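Local coordinates for phenolpthiocerol synthesis type-I polyketide synthase ppsA (Mycobacterium bovis, PDB 7AKC), which loads extender units as the acyltransferase domain of a polyketide synthase thought to build the lipid core of phthiocerols and phenolphthiocerols, at residues 148-153 / 182-187; 224-229 / 259-264; 22-27 / 107-112. All coordinates share one frame; numbering follows the deposited sequence. Where two conformers were deposited one is given.

Interaction 1 (148-153 / 182-187); sequences GGMALL and VIAGPT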
loop_
_atom_site.group_PDB
_atom_site.type_symbol
_atom_site.label_atom_id
_atom_site.label_comp_id
_atom_site.label_asym_id
_atom_site.label_seq_id
_atom_site.Cartn_x
_atom_site.Cartn_y
_atom_site.Cartn_z
ATOM N N GLY A 148 16.996 -3.722 -2.064
ATOM C CA GLY A 148 16.221 -2.648 -2.687
ATOM C C GLY A 148 15.824 -1.589 -1.700
ATOM O O GLY A 148 15.811 -1.804 -0.482
ATOM N N GLY A 149 15.582 -0.413 -2.212
ATOM C CA GLY A 149 15.171 0.705 -1.391
ATOM C C GLY A 149 14.089 1.500 -2.100
ATOM O O GLY A 149 13.678 1.160 -3.211
ATOM N N MET A 150 13.519 2.438 -1.374
ATOM C CA MET A 150 12.499 3.321 -1.931
ATOM C C MET A 150 12.851 4.763 -1.620
ATOM O O MET A 150 13.579 5.020 -0.671
ATOM C CB MET A 150 11.116 2.962 -1.392
ATOM C CG MET A 150 10.700 1.563 -1.825
ATOM S SD MET A 150 9.116 1.000 -1.170
ATOM C CE MET A 150 8.141 1.066 -2.588
ATOM N N ALA A 151 12.310 5.711 -2.394
ATOM C CA ALA A 151 12.543 7.132 -2.090
ATOM C C ALA A 151 11.253 7.876 -2.343
ATOM O O ALA A 151 10.612 7.650 -3.367
ATOM C CB ALA A 151 13.663 7.719 -2.937
ATOM N N LEU A 152 10.910 8.778 -1.428
ATOM C CA LEU A 152 9.758 9.653 -1.538
ATOM C C LEU A 152 10.261 10.903 -2.225
ATOM O O LEU A 152 11.150 11.597 -1.691
ATOM C CB LEU A 152 9.239 10.007 -0.142
ATOM C CG LEU A 152 8.075 11.019 -0.128
ATOM C CD1 LEU A 152 6.852 10.504 -0.941
ATOM C CD2 LEU A 152 7.692 11.398 1.326
ATOM N N LEU A 153 9.735 11.199 -3.411
ATOM C CA LEU A 153 10.163 12.363 -4.173
ATOM C C LEU A 153 9.063 13.419 -4.199
ATOM O O LEU A 153 7.874 13.080 -4.394
ATOM C CB LEU A 153 10.447 11.938 -5.631
ATOM C CG LEU A 153 11.340 10.704 -5.819
ATOM C CD1 LEU A 153 11.575 10.441 -7.278
ATOM C CD2 LEU A 153 12.666 10.841 -5.063
ATOM N N VAL A 182 6.648 7.825 -4.951
ATOM C CA VAL A 182 7.695 6.958 -4.420
ATOM C C VAL A 182 8.285 6.127 -5.545
ATOM O O VAL A 182 7.521 5.557 -6.343
ATOM C CB VAL A 182 7.107 6.038 -3.326
ATOM C CG1 VAL A 182 8.163 5.060 -2.806
ATOM C CG2 VAL A 182 6.515 6.873 -2.196
ATOM N N ILE A 183 9.612 6.069 -5.641
ATOM C CA ILE A 183 10.312 5.209 -6.601
ATOM C C ILE A 183 10.913 3.987 -5.833
ATOM O O ILE A 183 11.142 4.073 -4.637
ATOM C CB ILE A 183 11.398 5.932 -7.357
ATOM C CG1 ILE A 183 12.444 6.552 -6.391
ATOM C CG2 ILE A 183 10.731 7.039 -8.226
ATOM C CD1 ILE A 183 13.654 7.119 -7.135
ATOM N N ALA A 184 11.182 2.899 -6.539
ATOM C CA ALA A 184 11.679 1.689 -5.920
ATOM C C ALA A 184 12.655 1.001 -6.863
ATOM O O ALA A 184 12.435 0.965 -8.068
ATOM C CB ALA A 184 10.511 0.751 -5.581
ATOM N N GLY A 185 13.686 0.410 -6.281
ATOM C CA GLY A 185 14.710 -0.275 -7.047
ATOM C C GLY A 185 15.939 -0.552 -6.195
ATOM O O GLY A 185 15.916 -0.397 -4.970
ATOM N N PRO A 186 17.049 -0.969 -6.832
ATOM C CA PRO A 186 18.268 -1.258 -6.062
ATOM C C PRO A 186 18.687 -0.084 -5.152
ATOM O O PRO A 186 18.665 1.076 -5.628
ATOM C CB PRO A 186 19.314 -1.573 -7.149
ATOM C CG PRO A 186 18.484 -2.072 -8.315
ATOM C CD PRO A 186 17.238 -1.184 -8.281
ATOM N N THR A 187 19.011 -0.341 -3.875
ATOM C CA THR A 187 19.296 0.746 -2.932
ATOM C C THR A 187 20.332 1.769 -3.439
ATOM O O THR A 187 20.104 2.969 -3.307
ATOM C CB THR A 187 19.667 0.231 -1.533
ATOM O OG1 THR A 187 19.497 1.298 -0.638
ATOM C CG2 THR A 187 21.114 -0.257 -1.416
#
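Gly148 lies against Pro186 as a non-hydrogen-bonded antiparallel pair, and its CA comes 3.2 Å from Gly185 O. The same carbonyl oxygen takes the amide of Gly149, N to O 2.8 Å, in a nearly linear bond. Gly149 O receives Gly185 N in return, over a longer 3.2 Å. Met150 points to the face it shares with Ala184. Its CG stands beside the backbone N (chi1 -64°), and the bend at the third torsion sets CE 3.8 Å from Ala184 CB. Met150 CB also meets Val182 CG1. Strands 148-153 and 180-184 are neighbours in the antiparallel four-stranded sheet of the small, ferredoxin-like subdomain of the acyltransferase fold. Strand 204-207 runs along the other edge of 148-153, and Met150 and Leu152 bond to its backbone. Ala151 and Ile183 form a hydrogen-bonded pair, with Ala151 N donating to Ile183 O and Ile183 N donating to Ala151 O. Ala151 CB faces the opposite way from Met150 and rests 3.8 Å from Ile183 CG1. Helices 157-164 and 187-199 pack on Ile183 from this face. Leu152 returns to the side of Met150, and its CD1 touches Val182 CG2 at 3.9 Å, the two side chains crossing at a slant. Leu153 CD1 reaches Ile183 CG2 at 3.6 Å, and here the side chains cross at about a right angle. At Gly185 the 182-187 segment turns a corner. Pro186 then takes the N-cap position of helix 187-199.

Interaction 2 (224-229 / 259-264); sequences AMRSEL and HWATNM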
loop_
_atom_site.group_PDB
_atom_site.type_symbol
_atom_site.label_atom_id
_atom_site.label_comp_id
_atom_site.label_asym_id
_atom_site.label_seq_id
_atom_site.Cartn_x
_atom_site.Cartn_y
_atom_site.Cartn_z
ATOM N N ALA A 224 6.595 -18.303 -8.098
ATOM C CA ALA A 224 6.494 -18.937 -6.778
ATOM C C ALA A 224 5.172 -18.547 -6.119
ATOM O O ALA A 224 4.461 -19.415 -5.602
ATOM N N MET A 225 4.791 -17.266 -6.214
ATOM C CA MET A 225 3.535 -16.779 -5.654
ATOM C C MET A 225 2.352 -17.474 -6.290
ATOM O O MET A 225 1.473 -17.949 -5.573
ATOM C CB MET A 225 3.402 -15.258 -5.812
ATOM C CG MET A 225 4.322 -14.509 -4.873
ATOM S SD MET A 225 3.666 -14.374 -3.176
ATOM C CE MET A 225 2.208 -13.354 -3.471
ATOM N N ARG A 226 2.328 -17.549 -7.624
ATOM C CA ARG A 226 1.208 -18.180 -8.317
ATOM C C ARG A 226 1.105 -19.666 -7.982
ATOM O O ARG A 226 -0.002 -20.210 -7.945
ATOM C CB ARG A 226 1.307 -17.962 -9.831
ATOM C CG ARG A 226 1.242 -16.503 -10.241
ATOM C CD ARG A 226 1.675 -16.387 -11.679
ATOM N NE ARG A 226 1.752 -15.005 -12.147
ATOM C CZ ARG A 226 2.783 -14.502 -12.819
ATOM N NH1 ARG A 226 3.847 -15.257 -13.087
ATOM N NH2 ARG A 226 2.769 -13.236 -13.214
ATOM N N SER A 227 2.250 -20.322 -7.714
ATOM C CA SER A 227 2.301 -21.742 -7.381
ATOM C C SER A 227 1.918 -22.057 -5.927
ATOM O O SER A 227 1.116 -22.968 -5.695
ATOM C CB SER A 227 3.696 -22.295 -7.666
ATOM O OG SER A 227 4.073 -22.120 -9.022
ATOM N N GLU A 228 2.514 -21.348 -4.949
ATOM C CA GLU A 228 2.301 -21.596 -3.522
ATOM C C GLU A 228 0.935 -21.159 -2.992
ATOM O O GLU A 228 0.512 -21.635 -1.932
ATOM C CB GLU A 228 3.426 -20.976 -2.686
ATOM C CG GLU A 228 4.790 -21.566 -2.996
ATOM C CD GLU A 228 5.924 -21.047 -2.132
ATOM O OE1 GLU A 228 7.101 -21.210 -2.528
ATOM O OE2 GLU A 228 5.635 -20.482 -1.053
ATOM N N LEU A 229 0.246 -20.276 -3.723
ATOM C CA LEU A 229 -1.084 -19.803 -3.352
ATOM C C LEU A 229 -2.170 -20.286 -4.336
ATOM O O LEU A 229 -3.272 -19.743 -4.331
ATOM C CB LEU A 229 -1.098 -18.269 -3.273
ATOM C CG LEU A 229 -0.174 -17.639 -2.243
ATOM C CD1 LEU A 229 0.112 -16.190 -2.590
ATOM C CD2 LEU A 229 -0.760 -17.717 -0.863
ATOM N N HIS A 259 -3.685 -12.263 -8.411
ATOM C CA HIS A 259 -3.821 -10.939 -7.819
ATOM C C HIS A 259 -2.648 -10.620 -6.869
ATOM O O HIS A 259 -2.104 -9.530 -6.971
ATOM C CB HIS A 259 -5.142 -10.776 -7.059
ATOM C CG HIS A 259 -5.307 -9.390 -6.504
ATOM N ND1 HIS A 259 -5.707 -8.341 -7.308
ATOM C CD2 HIS A 259 -5.054 -8.918 -5.262
ATOM C CE1 HIS A 259 -5.706 -7.268 -6.530
ATOM N NE2 HIS A 259 -5.329 -7.574 -5.287
ATOM N N TRP A 260 -2.278 -11.528 -5.947
ATOM C CA TRP A 260 -1.172 -11.230 -5.011
ATOM C C TRP A 260 0.200 -11.179 -5.682
ATOM O O TRP A 260 1.007 -10.296 -5.350
ATOM C CB TRP A 260 -1.207 -12.180 -3.791
ATOM C CG TRP A 260 -2.532 -12.098 -3.080
ATOM C CD1 TRP A 260 -3.481 -13.079 -2.984
ATOM C CD2 TRP A 260 -3.113 -10.917 -2.501
ATOM N NE1 TRP A 260 -4.610 -12.587 -2.360
ATOM C CE2 TRP A 260 -4.411 -11.261 -2.056
ATOM C CE3 TRP A 260 -2.683 -9.585 -2.367
ATOM C CZ2 TRP A 260 -5.273 -10.322 -1.493
ATOM C CZ3 TRP A 260 -3.521 -8.676 -1.762
ATOM C CH2 TRP A 260 -4.807 -9.040 -1.353
ATOM N N ALA A 261 0.427 -12.023 -6.711
ATOM C CA ALA A 261 1.672 -11.968 -7.507
ATOM C C ALA A 261 1.746 -10.639 -8.277
ATOM O O ALA A 261 2.813 -10.022 -8.363
ATOM C CB ALA A 261 1.716 -13.134 -8.493
ATOM N N THR A 262 0.599 -10.173 -8.796
ATOM C CA THR A 262 0.555 -8.919 -9.538
ATOM C C THR A 262 0.719 -7.721 -8.628
ATOM O O THR A 262 1.446 -6.778 -8.954
ATOM C CB THR A 262 -0.746 -8.854 -10.346
ATOM O OG1 THR A 262 -0.720 -9.861 -11.356
ATOM C CG2 THR A 262 -0.990 -7.478 -10.971
ATOM N N ASN A 263 0.031 -7.753 -7.476
ATOM C CA ASN A 263 0.032 -6.674 -6.485
ATOM C C ASN A 263 1.435 -6.339 -5.965
ATOM O O ASN A 263 1.772 -5.159 -5.789
ATOM C CB ASN A 263 -0.940 -7.001 -5.334
ATOM C CG ASN A 263 -0.737 -6.154 -4.117
ATOM O OD1 ASN A 263 0.050 -6.514 -3.223
ATOM N ND2 ASN A 263 -1.351 -4.979 -4.109
ATOM N N MET A 264 2.243 -7.371 -5.757
ATOM C CA MET A 264 3.615 -7.163 -5.217
ATOM C C MET A 264 4.538 -6.491 -6.250
ATOM O O MET A 264 5.498 -5.866 -5.820
ATOM C CB MET A 264 4.214 -8.498 -4.752
ATOM C CG MET A 264 4.675 -9.394 -5.865
ATOM S SD MET A 264 5.135 -11.025 -5.258
ATOM C CE MET A 264 6.179 -10.580 -3.877
#
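Met225 overlaps Trp260, Ala261 and Met264 with successive parts of its side chain. CB sits 3.8 Å from Ala261 CB, at the place where the two backbones come nearest. CG lies 3.6 Å from Met264 SD, the two side chains crossing at an angle. The chain then folds back, with bends at both its second and third torsions (chi2 -81°, chi3 -65°). This brings CE over the backbone of the facing helix, 3.6 Å from Trp260 CB and close to Trp260 C. The methionine therefore packs against the base of the tryptophan and not against its indole. The indole leads away from the contact toward helix 115-121, where it touches Val116 and Ala119. One of its faces carries His259 CD2, offset toward the rim. Helices 222-228 and 257-265 belong to the acyltransferase domain and run nearly antiparallel here, at 156°, with their axes 8.7 Å apart. The small Ala261 lies at this close approach. Helix 127-141 adds Arg137 and Leu140 beside Met225. Arg226 extends along the edge of the contact. Its CG touches Ala261 CB at 3.8 Å, and its extended run from CG to NE carries the guanidinium past that methyl. Ala261 CB meets the guanidinium obliquely. The charge is paired just outside the segments, through a salt bridge from NE to Glu258 OE2. Leu229, the first residue to leave the helical conformation, adds a looser contact from CD1 to Trp260 CB, 4.4 Å. No hydrogen bond joins segments 224-229 and 259-264; the helices are linked just before the first segment, where Gln222 NE2 bonds to Ala261 O.

Interaction 3 (22-27 / 107-112); sequences GTVFVY and LVIGHS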
loop_
_atom_site.group_PDB
_atom_site.type_symbol
_atom_site.label_atom_id
_atom_site.label_comp_id
_atom_site.label_asym_id
_atom_site.label_seq_id
_atom_site.Cartn_x
_atom_site.Cartn_y
_atom_site.Cartn_z
ATOM N N GLY A 22 -19.952 8.499 5.150
ATOM C CA GLY A 22 -19.144 7.389 4.653
ATOM C C GLY A 22 -17.776 7.287 5.314
ATOM O O GLY A 22 -17.071 8.294 5.424
ATOM N N THR A 23 -17.380 6.057 5.743
ATOM C CA THR A 23 -16.126 5.777 6.452
ATOM C C THR A 23 -15.258 4.752 5.745
ATOM O O THR A 23 -15.685 3.632 5.481
ATOM C CB THR A 23 -16.422 5.306 7.873
ATOM O OG1 THR A 23 -17.166 6.326 8.514
ATOM C CG2 THR A 23 -15.146 5.026 8.672
ATOM N N VAL A 24 -14.024 5.125 5.467
ATOM C CA VAL A 24 -13.071 4.248 4.786
ATOM C C VAL A 24 -11.988 3.858 5.737
ATOM O O VAL A 24 -11.430 4.729 6.396
ATOM C CB VAL A 24 -12.424 4.928 3.573
ATOM C CG1 VAL A 24 -11.582 3.933 2.781
ATOM C CG2 VAL A 24 -13.476 5.584 2.676
ATOM N N PHE A 25 -11.621 2.576 5.759
ATOM C CA PHE A 25 -10.491 2.135 6.579
ATOM C C PHE A 25 -9.350 1.924 5.623
ATOM O O PHE A 25 -9.512 1.243 4.617
ATOM C CB PHE A 25 -10.814 0.847 7.350
ATOM C CG PHE A 25 -11.617 1.044 8.631
ATOM C CD1 PHE A 25 -12.351 2.202 8.846
ATOM C CD2 PHE A 25 -11.614 0.078 9.633
ATOM C CE1 PHE A 25 -13.103 2.366 10.015
ATOM C CE2 PHE A 25 -12.338 0.265 10.816
ATOM C CZ PHE A 25 -13.082 1.403 11.004
ATOM N N VAL A 26 -8.197 2.526 5.920
ATOM C CA VAL A 26 -7.022 2.457 5.074
ATOM C C VAL A 26 -5.935 1.623 5.755
ATOM O O VAL A 26 -5.581 1.902 6.893
ATOM C CB VAL A 26 -6.511 3.858 4.683
ATOM C CG1 VAL A 26 -5.287 3.737 3.777
ATOM C CG2 VAL A 26 -7.617 4.690 3.994
ATOM N N TYR A 27 -5.430 0.596 5.057
ATOM C CA TYR A 27 -4.422 -0.308 5.591
ATOM C C TYR A 27 -3.106 -0.058 4.906
ATOM O O TYR A 27 -2.999 -0.295 3.707
ATOM C CB TYR A 27 -4.875 -1.761 5.408
ATOM C CG TYR A 27 -6.121 -2.024 6.218
ATOM C CD1 TYR A 27 -6.037 -2.412 7.548
ATOM C CD2 TYR A 27 -7.382 -1.762 5.694
ATOM C CE1 TYR A 27 -7.181 -2.605 8.318
ATOM C CE2 TYR A 27 -8.533 -1.878 6.477
ATOM C CZ TYR A 27 -8.430 -2.324 7.783
ATOM O OH TYR A 27 -9.555 -2.488 8.543
ATOM N N LEU A 107 -16.095 0.897 3.308
ATOM C CA LEU A 107 -15.177 0.654 2.221
ATOM C C LEU A 107 -13.774 0.531 2.809
ATOM O O LEU A 107 -13.459 1.131 3.847
ATOM C CB LEU A 107 -15.211 1.862 1.281
ATOM C CG LEU A 107 -14.472 1.705 -0.029
ATOM C CD1 LEU A 107 -15.414 1.280 -1.127
ATOM C CD2 LEU A 107 -13.795 3.010 -0.426
ATOM N N VAL A 108 -12.963 -0.306 2.189
ATOM C CA VAL A 108 -11.567 -0.437 2.613
ATOM C C VAL A 108 -10.620 -0.170 1.451
ATOM O O VAL A 108 -10.946 -0.444 0.302
ATOM C CB VAL A 108 -11.274 -1.782 3.331
ATOM C CG1 VAL A 108 -12.141 -1.951 4.577
ATOM C CG2 VAL A 108 -11.437 -2.955 2.388
ATOM N N ILE A 109 -9.415 0.363 1.758
ATOM C CA ILE A 109 -8.370 0.585 0.773
ATOM C C ILE A 109 -7.092 0.111 1.409
ATOM O O ILE A 109 -6.755 0.515 2.509
ATOM C CB ILE A 109 -8.273 2.066 0.343
ATOM C CG1 ILE A 109 -9.576 2.514 -0.380
ATOM C CG2 ILE A 109 -7.063 2.270 -0.539
ATOM C CD1 ILE A 109 -9.649 4.002 -0.736
ATOM N N GLY A 110 -6.408 -0.782 0.735
ATOM C CA GLY A 110 -5.130 -1.304 1.204
ATOM C C GLY A 110 -4.037 -0.735 0.320
ATOM O O GLY A 110 -4.133 -0.796 -0.903
ATOM N N HIS A 111 -2.982 -0.212 0.939
ATOM C CA HIS A 111 -1.806 0.392 0.323
ATOM C C HIS A 111 -0.678 -0.645 0.345
ATOM O O HIS A 111 -0.332 -1.173 1.410
ATOM C CB HIS A 111 -1.439 1.622 1.150
ATOM C CG HIS A 111 -0.129 2.266 0.854
ATOM N ND1 HIS A 111 1.062 1.765 1.394
ATOM C CD2 HIS A 111 0.137 3.433 0.222
ATOM C CE1 HIS A 111 2.011 2.613 1.013
ATOM N NE2 HIS A 111 1.502 3.622 0.291
ATOM N N SER A 112 -0.114 -0.961 -0.840
ATOM C CA SER A 112 0.987 -1.894 -0.967
ATOM C C SER A 112 0.667 -3.259 -0.274
ATOM O O SER A 112 -0.423 -3.796 -0.464
ATOM C CB SER A 112 2.288 -1.223 -0.479
ATOM O OG SER A 112 3.419 -2.089 -0.531
#
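Tyr27, Ile109 and Leu107 bury the most surface where strands 23-27 and 107-110 run side by side. These are neighbouring strands of the parallel sheet in the alpha/beta-hydrolase-like core of the acyltransferase. Strand 23-27 is flanked on its other edge by strand 287-290. The GxSxG pattern begins at Gly110, an arrangement consistent with Ser112 being the nucleophile, as in relatives of this family. Its OG is hydrogen-bonded to His214 NE2.

Tyr27 pairs with Gly110. With CG anti to its carbonyl carbon (chi1 -64°), the ring reaches back along the strand toward Val108. Tyr27 CE2 lies 4.1 Å from Val108 CG1, which meets the ring at its edge. The hydroxyl is hydrogen-bonded to Thr95 OG1, and Ala118 and Val121 of helix 115-121 touch the side chain.

Ile109 and Leu107 point to the other face of the sheet, where helix 270-278 packs on both. Val24 is their common partner. Val24 CG1 meets Ile109 CG1 at 4.0 Å, the side chains lying oblique to each other. Leu107 lies side by side with Val24, with CD2 facing both valine methyls.

The backbone of these residues carries the pairing. Leu107 O receives Phe25 N at 3.0 Å, and Ile109 N donates to Phe25 O. Ile109 O takes Tyr27 N at 2.9 Å and is also approached by Val26 CA. The pairing continues one residue past the strand into the turn that leads to Ser112. There His111 N donates to Tyr27 O at 2.8 Å in an almost perfectly straight bond of 179°, while His111 CB lies 3.6 Å from the same oxygen.

How the interactions relate
Along the chain interaction 3 closes first, then interaction 1, then interaction 2. All three lie in one acyltransferase domain, with centres 22 to 24 Å apart. Interaction 3 is part of the parallel sheet of the larger core, and interaction 1 is part of the separate antiparallel sheet. These two lie on opposite sides of the chain's centre, and their nearest atoms are about 6 Å apart. Interaction 2 joins two helices and belongs to neither sheet. It packs on interaction 3 where Asn263 OD1 lies 3.9 Å from Ser112 O. Interaction 3 holds Gly110 and Ser112 of the probable nucleophile elbow, while Met150 of interaction 1 and Trp260 of interaction 2 lie near it without touching.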